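Local coordinates for 4-dehydrase (Streptomyces venezuelae, PDB 2PO3), which acts in the biosynthesis of desosamine, probably as a pyridoxal-phosphate-dependent aminotransferase that handles a TDP-linked sugar, at residues Tyr298-Ile303 and Ala356-Leu361; Ala278-Val283 and Leu378-Ala383; Ala87-Glu92 and Thr139-Gly144. All coordinates share one frame; numbering follows the deposited sequence.

Contact 1: residues Tyr298-Ile303 and Ala356-Leu361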
loop_
_atom_site.group_PDB
_atom_site.type_symbol
_atom_site.label_atom_id
_atom_site.label_comp_id
_atom_site.label_asym_id
_atom_site.label_seq_id
_atom_site.Cartn_x
_atom_site.Cartn_y
_atom_site.Cartn_z
ATOM N N TYR A 298 -7.322 10.622 -20.835
ATOM C CA TYR A 298 -8.491 9.834 -21.186
ATOM C C TYR A 298 -9.173 10.254 -22.482
ATOM O O TYR A 298 -9.697 11.351 -22.529
ATOM C CB TYR A 298 -9.558 10.030 -20.077
ATOM C CG TYR A 298 -9.251 9.209 -18.854
ATOM C CD1 TYR A 298 -8.958 9.789 -17.617
ATOM C CD2 TYR A 298 -9.220 7.818 -18.954
ATOM C CE1 TYR A 298 -8.663 9.003 -16.501
ATOM C CE2 TYR A 298 -8.920 7.021 -17.848
ATOM C CZ TYR A 298 -8.643 7.609 -16.614
ATOM O OH TYR A 298 -8.331 6.800 -15.551
ATOM N N VAL A 299 -9.210 9.393 -23.506
ATOM C CA VAL A 299 -9.911 9.746 -24.722
ATOM C C VAL A 299 -11.246 9.036 -24.634
ATOM O O VAL A 299 -11.285 7.810 -24.681
ATOM C CB VAL A 299 -9.154 9.292 -25.954
ATOM C CG1 VAL A 299 -10.004 9.552 -27.182
ATOM C CG2 VAL A 299 -7.844 10.070 -26.055
ATOM N N ILE A 300 -12.334 9.772 -24.464
ATOM C CA ILE A 300 -13.620 9.113 -24.326
ATOM C C ILE A 300 -14.626 9.474 -25.404
ATOM O O ILE A 300 -14.721 10.629 -25.816
ATOM C CB ILE A 300 -14.237 9.418 -22.945
ATOM C CG1 ILE A 300 -14.007 8.257 -21.978
ATOM C CG2 ILE A 300 -15.754 9.493 -23.080
ATOM C CD1 ILE A 300 -12.937 8.471 -20.943
ATOM N N VAL A 301 -15.374 8.477 -25.862
ATOM C CA VAL A 301 -16.423 8.685 -26.857
ATOM C C VAL A 301 -17.695 8.088 -26.288
ATOM O O VAL A 301 -17.652 7.168 -25.470
ATOM C CB VAL A 301 -16.223 8.034 -28.224
ATOM C CG1 VAL A 301 -14.902 8.469 -28.809
ATOM C CG2 VAL A 301 -16.185 6.524 -28.052
ATOM N N GLU A 302 -18.824 8.620 -26.732
ATOM C CA GLU A 302 -20.063 8.085 -26.296
ATOM C C GLU A 302 -20.632 7.486 -27.546
ATOM O O GLU A 302 -20.624 8.127 -28.592
ATOM C CB GLU A 302 -21.012 9.176 -25.854
ATOM C CG GLU A 302 -20.540 9.718 -24.515
ATOM C CD GLU A 302 -21.434 10.824 -24.046
ATOM O OE1 GLU A 302 -21.055 11.961 -23.809
ATOM O OE2 GLU A 302 -22.664 10.423 -23.938
ATOM N N ILE A 303 -21.104 6.261 -27.400
ATOM C CA ILE A 303 -21.738 5.488 -28.446
ATOM C C ILE A 303 -23.277 5.503 -28.206
ATOM O O ILE A 303 -23.741 4.967 -27.189
ATOM C CB ILE A 303 -21.268 4.031 -28.400
ATOM C CG1 ILE A 303 -19.772 3.957 -28.678
ATOM C CG2 ILE A 303 -22.043 3.209 -29.452
ATOM C CD1 ILE A 303 -19.438 4.920 -29.793
ATOM N N ALA A 356 -23.615 3.621 -19.797
ATOM C CA ALA A 356 -23.822 2.695 -20.908
ATOM C C ALA A 356 -23.273 3.150 -22.232
ATOM O O ALA A 356 -23.203 2.334 -23.156
ATOM C CB ALA A 356 -25.293 2.417 -21.161
ATOM N N ARG A 357 -22.924 4.436 -22.351
ATOM C CA ARG A 357 -22.408 4.944 -23.640
ATOM C C ARG A 357 -20.891 5.092 -23.811
ATOM O O ARG A 357 -20.374 5.055 -24.935
ATOM C CB ARG A 357 -23.048 6.299 -23.925
ATOM C CG ARG A 357 -24.534 6.252 -23.605
ATOM C CD ARG A 357 -25.133 7.610 -23.319
ATOM N NE ARG A 357 -24.641 8.648 -24.215
ATOM C CZ ARG A 357 -25.176 8.927 -25.412
ATOM N NH1 ARG A 357 -26.229 8.272 -25.881
ATOM N NH2 ARG A 357 -24.672 9.906 -26.174
ATOM N N VAL A 358 -20.190 5.282 -22.687
ATOM C CA VAL A 358 -18.747 5.511 -22.627
ATOM C C VAL A 358 -17.770 4.429 -23.044
ATOM O O VAL A 358 -17.897 3.252 -22.676
ATOM C CB VAL A 358 -18.338 6.228 -21.334
ATOM C CG1 VAL A 358 -19.196 7.489 -21.178
ATOM C CG2 VAL A 358 -18.477 5.339 -20.087
ATOM N N LEU A 359 -16.763 4.868 -23.809
ATOM C CA LEU A 359 -15.718 3.968 -24.272
ATOM C C LEU A 359 -14.404 4.718 -24.264
ATOM O O LEU A 359 -14.298 5.806 -24.858
ATOM C CB LEU A 359 -15.982 3.404 -25.689
ATOM C CG LEU A 359 -14.938 2.342 -25.985
ATOM C CD1 LEU A 359 -15.101 1.164 -25.053
ATOM C CD2 LEU A 359 -15.090 1.828 -27.390
ATOM N N SER A 360 -13.403 4.154 -23.590
ATOM C CA SER A 360 -12.090 4.808 -23.524
ATOM C C SER A 360 -11.150 4.261 -24.606
ATOM O O SER A 360 -10.959 3.062 -24.729
ATOM C CB SER A 360 -11.482 4.641 -22.121
ATOM O OG SER A 360 -10.763 5.805 -21.756
ATOM N N LEU A 361 -10.538 5.112 -25.409
ATOM C CA LEU A 361 -9.628 4.658 -26.473
ATOM C C LEU A 361 -8.134 4.847 -26.155
ATOM O O LEU A 361 -7.763 5.751 -25.417
ATOM C CB LEU A 361 -9.979 5.509 -27.710
ATOM C CG LEU A 361 -11.482 5.492 -28.018
ATOM C CD1 LEU A 361 -11.788 6.433 -29.163
ATOM C CD2 LEU A 361 -11.895 4.084 -28.435
HETATM O O HOH W 1 -8.419 6.858 -22.933
HETATM O O HOH W 2 -24.454 1.872 -25.873
#

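Contact 2: residues Ala278-Val283 and Leu378-Ala383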
loop_
_atom_site.group_PDB
_atom_site.type_symbol
_atom_site.label_atom_id
_atom_site.label_comp_id
_atom_site.label_asym_id
_atom_site.label_seq_id
_atom_site.Cartn_x
_atom_site.Cartn_y
_atom_site.Cartn_z
ATOM N N ALA A 278 -15.118 12.860 -37.011
ATOM C CA ALA A 278 -16.004 13.928 -37.352
ATOM C C ALA A 278 -17.121 13.390 -38.244
ATOM O O ALA A 278 -16.910 12.449 -39.046
ATOM C CB ALA A 278 -15.196 14.949 -38.131
ATOM N N ASP A 279 -18.295 14.032 -38.085
ATOM C CA ASP A 279 -19.500 13.724 -38.843
ATOM C C ASP A 279 -19.748 12.220 -38.871
ATOM O O ASP A 279 -19.646 11.566 -39.903
ATOM C CB ASP A 279 -19.433 14.366 -40.261
ATOM C CG ASP A 279 -19.013 15.834 -40.309
ATOM O OD1 ASP A 279 -19.676 16.725 -39.801
ATOM O OD2 ASP A 279 -17.876 16.073 -40.960
ATOM N N LEU A 280 -20.057 11.688 -37.694
ATOM C CA LEU A 280 -20.316 10.285 -37.464
ATOM C C LEU A 280 -21.441 10.279 -36.460
ATOM O O LEU A 280 -21.233 10.382 -35.248
ATOM C CB LEU A 280 -19.066 9.567 -36.890
ATOM C CG LEU A 280 -19.122 8.040 -36.969
ATOM C CD1 LEU A 280 -19.524 7.636 -38.372
ATOM C CD2 LEU A 280 -17.791 7.366 -36.597
ATOM N N PRO A 281 -22.656 10.194 -36.975
ATOM C CA PRO A 281 -23.820 10.209 -36.116
ATOM C C PRO A 281 -23.796 9.051 -35.149
ATOM O O PRO A 281 -23.424 7.940 -35.542
ATOM C CB PRO A 281 -25.065 10.206 -37.010
ATOM C CG PRO A 281 -24.566 10.477 -38.417
ATOM C CD PRO A 281 -23.050 10.286 -38.410
ATOM N N GLY A 282 -24.161 9.351 -33.891
ATOM C CA GLY A 282 -24.171 8.359 -32.830
ATOM C C GLY A 282 -22.829 8.090 -32.127
ATOM O O GLY A 282 -22.760 7.262 -31.208
ATOM N N VAL A 283 -21.756 8.762 -32.559
ATOM C CA VAL A 283 -20.444 8.599 -31.923
ATOM C C VAL A 283 -19.961 9.989 -31.565
ATOM O O VAL A 283 -19.876 10.884 -32.422
ATOM C CB VAL A 283 -19.368 7.943 -32.778
ATOM C CG1 VAL A 283 -18.103 7.858 -31.940
ATOM C CG2 VAL A 283 -19.746 6.557 -33.279
ATOM N N LEU A 378 -12.008 1.886 -37.598
ATOM C CA LEU A 378 -12.687 0.750 -37.022
ATOM C C LEU A 378 -13.968 1.257 -36.331
ATOM O O LEU A 378 -15.051 0.682 -36.431
ATOM C CB LEU A 378 -11.749 0.084 -36.005
ATOM C CG LEU A 378 -11.342 -1.351 -36.333
ATOM C CD1 LEU A 378 -10.594 -1.998 -35.152
ATOM C CD2 LEU A 378 -12.588 -2.168 -36.654
ATOM N N LEU A 379 -13.878 2.376 -35.634
ATOM C CA LEU A 379 -15.071 2.899 -34.985
ATOM C C LEU A 379 -16.107 3.343 -36.012
ATOM O O LEU A 379 -17.319 3.136 -35.868
ATOM C CB LEU A 379 -14.735 4.133 -34.163
ATOM C CG LEU A 379 -14.247 3.790 -32.763
ATOM C CD1 LEU A 379 -14.062 5.080 -31.975
ATOM C CD2 LEU A 379 -15.303 2.950 -32.066
ATOM N N ARG A 380 -15.608 3.988 -37.058
ATOM C CA ARG A 380 -16.443 4.490 -38.125
ATOM C C ARG A 380 -17.177 3.329 -38.769
ATOM O O ARG A 380 -18.351 3.419 -39.058
ATOM C CB ARG A 380 -15.579 5.243 -39.114
ATOM C CG ARG A 380 -16.353 5.887 -40.250
ATOM C CD ARG A 380 -15.457 6.869 -40.960
ATOM N NE ARG A 380 -15.139 8.050 -40.148
ATOM C CZ ARG A 380 -15.933 9.129 -40.011
ATOM N NH1 ARG A 380 -17.126 9.217 -40.601
ATOM N NH2 ARG A 380 -15.542 10.160 -39.252
ATOM N N LEU A 381 -16.492 2.216 -38.974
ATOM C CA LEU A 381 -17.132 1.048 -39.559
ATOM C C LEU A 381 -18.314 0.596 -38.686
ATOM O O LEU A 381 -19.473 0.442 -39.121
ATOM C CB LEU A 381 -16.088 -0.084 -39.714
ATOM C CG LEU A 381 -16.625 -1.446 -40.137
ATOM C CD1 LEU A 381 -17.202 -1.302 -41.533
ATOM C CD2 LEU A 381 -15.516 -2.501 -40.196
ATOM N N CYS A 382 -18.008 0.404 -37.404
ATOM C CA CYS A 382 -18.985 -0.024 -36.408
ATOM C C CYS A 382 -20.214 0.860 -36.333
ATOM O O CYS A 382 -21.348 0.416 -36.202
ATOM C CB CYS A 382 -18.352 -0.042 -34.984
ATOM S SG CYS A 382 -17.101 -1.332 -34.727
ATOM N N ALA A 383 -19.965 2.153 -36.380
ATOM C CA ALA A 383 -21.031 3.119 -36.286
ATOM C C ALA A 383 -21.891 3.165 -37.521
ATOM O O ALA A 383 -23.114 3.288 -37.407
ATOM C CB ALA A 383 -20.489 4.501 -35.936
#

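Contact 3: residues Ala87-Glu92 and Thr139-Gly144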
loop_
_atom_site.group_PDB
_atom_site.type_symbol
_atom_site.label_atom_id
_atom_site.label_comp_id
_atom_site.label_asym_id
_atom_site.label_seq_id
_atom_site.Cartn_x
_atom_site.Cartn_y
_atom_site.Cartn_z
ATOM N N ALA A 87 -9.445 12.827 9.188
ATOM C CA ALA A 87 -10.524 13.784 9.353
ATOM C C ALA A 87 -11.621 13.368 10.316
ATOM O O ALA A 87 -12.526 14.153 10.610
ATOM C CB ALA A 87 -11.105 14.134 7.997
ATOM N N GLY A 88 -11.551 12.134 10.796
ATOM C CA GLY A 88 -12.557 11.609 11.732
ATOM C C GLY A 88 -13.948 11.395 11.139
ATOM O O GLY A 88 -14.941 11.497 11.862
ATOM N N LEU A 89 -13.995 11.100 9.833
ATOM C CA LEU A 89 -15.237 10.897 9.134
ATOM C C LEU A 89 -15.953 9.742 9.733
ATOM O O LEU A 89 -15.321 8.802 10.128
ATOM C CB LEU A 89 -15.038 10.568 7.641
ATOM C CG LEU A 89 -14.357 11.707 6.911
ATOM C CD1 LEU A 89 -14.348 11.451 5.400
ATOM C CD2 LEU A 89 -15.060 13.018 7.239
ATOM N N THR A 90 -17.272 9.824 9.772
ATOM C CA THR A 90 -18.076 8.758 10.303
ATOM C C THR A 90 -19.321 8.584 9.457
ATOM O O THR A 90 -19.798 9.465 8.730
ATOM C CB THR A 90 -18.527 9.069 11.753
ATOM O OG1 THR A 90 -19.189 10.317 11.781
ATOM C CG2 THR A 90 -17.325 9.088 12.690
ATOM N N GLY A 91 -19.878 7.400 9.559
ATOM C CA GLY A 91 -21.111 7.121 8.853
ATOM C C GLY A 91 -21.115 7.149 7.341
ATOM O O GLY A 91 -20.447 6.348 6.686
ATOM N N GLU A 92 -21.910 8.077 6.825
ATOM C CA GLU A 92 -22.121 8.219 5.410
ATOM C C GLU A 92 -21.337 9.273 4.716
ATOM O O GLU A 92 -21.118 10.364 5.260
ATOM C CB GLU A 92 -23.626 8.543 5.192
ATOM C CG GLU A 92 -24.530 7.356 5.576
ATOM C CD GLU A 92 -26.003 7.649 5.491
ATOM O OE1 GLU A 92 -26.478 8.666 5.018
ATOM O OE2 GLU A 92 -26.705 6.673 6.000
ATOM N N THR A 139 -24.592 11.605 7.669
ATOM C CA THR A 139 -23.617 12.169 6.752
ATOM C C THR A 139 -22.502 12.994 7.370
ATOM O O THR A 139 -22.747 13.960 8.091
ATOM C CB THR A 139 -24.291 13.021 5.665
ATOM O OG1 THR A 139 -25.478 12.358 5.295
ATOM C CG2 THR A 139 -23.389 13.162 4.436
ATOM N N SER A 140 -21.261 12.634 7.049
ATOM C CA SER A 140 -20.137 13.404 7.544
ATOM C C SER A 140 -19.479 14.207 6.416
ATOM O O SER A 140 -18.838 15.243 6.629
ATOM C CB SER A 140 -19.109 12.498 8.198
ATOM O OG SER A 140 -19.111 11.267 7.504
ATOM N N ALA A 141 -19.602 13.715 5.175
ATOM C CA ALA A 141 -18.951 14.404 4.074
ATOM C C ALA A 141 -19.463 14.041 2.691
ATOM O O ALA A 141 -20.253 13.113 2.476
ATOM C CB ALA A 141 -17.445 14.118 4.111
ATOM N N VAL A 142 -18.919 14.842 1.785
ATOM C CA VAL A 142 -19.110 14.802 0.365
ATOM C C VAL A 142 -17.750 14.598 -0.326
ATOM O O VAL A 142 -16.767 15.323 -0.126
ATOM C CB VAL A 142 -19.736 16.109 -0.159
ATOM C CG1 VAL A 142 -20.021 16.095 -1.669
ATOM C CG2 VAL A 142 -21.004 16.468 0.589
ATOM N N VAL A 143 -17.707 13.597 -1.186
ATOM C CA VAL A 143 -16.509 13.314 -1.951
ATOM C C VAL A 143 -16.891 13.326 -3.429
ATOM O O VAL A 143 -17.571 12.408 -3.913
ATOM C CB VAL A 143 -15.836 11.972 -1.584
ATOM C CG1 VAL A 143 -14.602 11.719 -2.439
ATOM C CG2 VAL A 143 -15.339 11.967 -0.152
ATOM N N GLY A 144 -16.463 14.368 -4.142
ATOM C CA GLY A 144 -16.729 14.480 -5.578
ATOM C C GLY A 144 -15.585 13.816 -6.352
ATOM O O GLY A 144 -14.520 13.519 -5.783
HETATM O O HOH W 3 -25.817 10.474 3.391
#

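Contact 1: residues Tyr298-Ile303 and Ala356-Leu361
In the small three-stranded antiparallel sheet, the central strand 299-303 pairs with the outer strand 358-361, setting Val301 against Leu359 as a hydrogen-bonded pair and Ile300 against Ser360 as a non-hydrogen-bonded one. The two short strands run 146° apart, a clear twist. Val301 N donates to Leu359 O at 3.0 Å, while the return bond from Leu359 N to Val301 O is more bent at its hydrogen. At the end away from Tyr298, Ile303 N donates to Arg357 O at 2.8 Å. Toward Tyr298, Leu361 N still donates to Val299 O, while a water spans the other side of the pair: it accepts from Val299 N (2.7 Å), donates to Leu361 O and also bonds Ser360 OG.

Beside the Glu302-Val358 pair, a single carboxylate oxygen carries a salt bridge. Arg357 NE lies 2.7 Å from Glu302 OE2, with NH2 adding a weaker bond to the same atom. The oxygen lies in the guanidinium plane, yet the carboxylate is turned 82° to it, so the two groups do not pair flat. A bend at chi3 (41°) curls the arginine back to present this edge. On the other face of the sheet, Val301 CG1 meets Leu361 CD1 at 3.7 Å, the side chains crossing at about a right angle.

Tyr298 touches the bound external aldimine and meets His174 edge-to-face, which places the start of the strand at the ligand pocket. Strand 283-285 flanks 299-303 on its far side, helix 312-321 receives Leu359, and Tyr273 of helix 246-276 packs on Val299 and Leu361.

Contact 2: residues Ala278-Val283 and Leu378-Ala383
Two extended first torsions bring Leu280 and Arg380 together. In Arg380, CG lies opposite the backbone N (chi1 -177°), which carries the side chain out from helix 369-394; a bend at chi3 (-69°) then swings the guanidinium toward the end of helix 246-276. Leu280 likewise has CG anti to N (chi1 -164°), and both its methyls are thereby laid along the arginine.

The side chains pass each other at a slant. Leu280 CD2 touches Arg380 CA at 3.5 Å and also sits 4.3 Å above the guanidinium plane of Arg380, over its centre, so the leucine roofs one face while the polar rim is left for oxygen. At that rim Arg380 NH2 gives Ala278 O a nearly straight bond of 2.7 Å; the acceptor lies in the guanidinium plane, although the donor is tilted from the plane of the carbonyl. Asp279 O lies at the same rim, 3.5 Å from Arg380 NH1.

One helical turn further on, Ala383 CB rests against both Leu280 CG, at 3.9 Å, and Val283 CG2, at 3.4 Å, the latter tighter than usual for two carbons. Leu280 to Val283 form a type II beta turn closed by Val283 N to Leu280 O at 3.2 Å, with Pro281 and Gly282 at its corners and the glycine at positive phi. The turn leads helix 246-276 into strand 283-285.

Arg380 NH2 also bonds His276 O, so two backbone carbonyls share this one nitrogen; the nearby carboxylate of Asp279 does not touch it, OD2 staying 6.6 Å from Arg380 NH2. The carbonyl of His276 at the helix end, with that of Ala278 just beyond it, would be expected to favour the positive charge, while the aliphatic lid limits access to one face.

Contact 3: residues Ala87-Glu92 and Thr139-Gly144
Glu92 O is approached from the first residues of strand 139-145 by more than one group. Ser140 N donates to it at 2.9 Å, nearly straight (170° at the hydrogen), and Thr139 CA adds a C-H...O contact with Glu92 O at 3.4 Å. The Ser140 hydroxyl lies close by too, but its modelled position is doubtful and its bonding is left open.

The backbone bond belongs to the parallel pairing of strands 92-96 and 139-145, neighbours in the large mixed sheet of the PLP-dependent aminotransferase fold. Helix 76-87 ends in a Schellman motif at Gly88, and the connection runs through Leu89 and Thr90 into the first of these strands. Leu89 CD2 rests on Ala141 CB at 4.1 Å, and both side chains also pack on Tyr169 of strand 167-171.

At Glu92 the chain extends beyond CG, and the side chain crosses that of Thr139 at about a right angle. A water bridges the pair, accepting from Thr139 OG1 at 2.7 Å and donating to Glu92 OE1. Both have further partners in the residues just before Thr139: Thr136 N bonds Thr139 OG1, Thr136 OG1 bonds Glu92 OE1, and Arg138 makes a salt bridge with Glu92 OE2.

Contacts 1 and 2 form one continuous region, their centres 12 Å apart. Contact 1 is nested within the chain loop that contact 2 closes, and they meet through packing alone: Leu361 CD1 lies 3.9 Å from Leu379 CD1, and Ile303 CD1 lies 3.9 Å from Val283 CG2. Contact 3 belongs to the large sheet, on the opposite side of the chain's centre, about 30 Å from contact 1 and 42 Å from contact 2 between centres. Of the three, contact 1 alone reaches the ligand: the Tyr298 side chain is about 3 Å from the bound aldimine and about 4 Å from that of Lys200, the predicted cofactor-attachment residue.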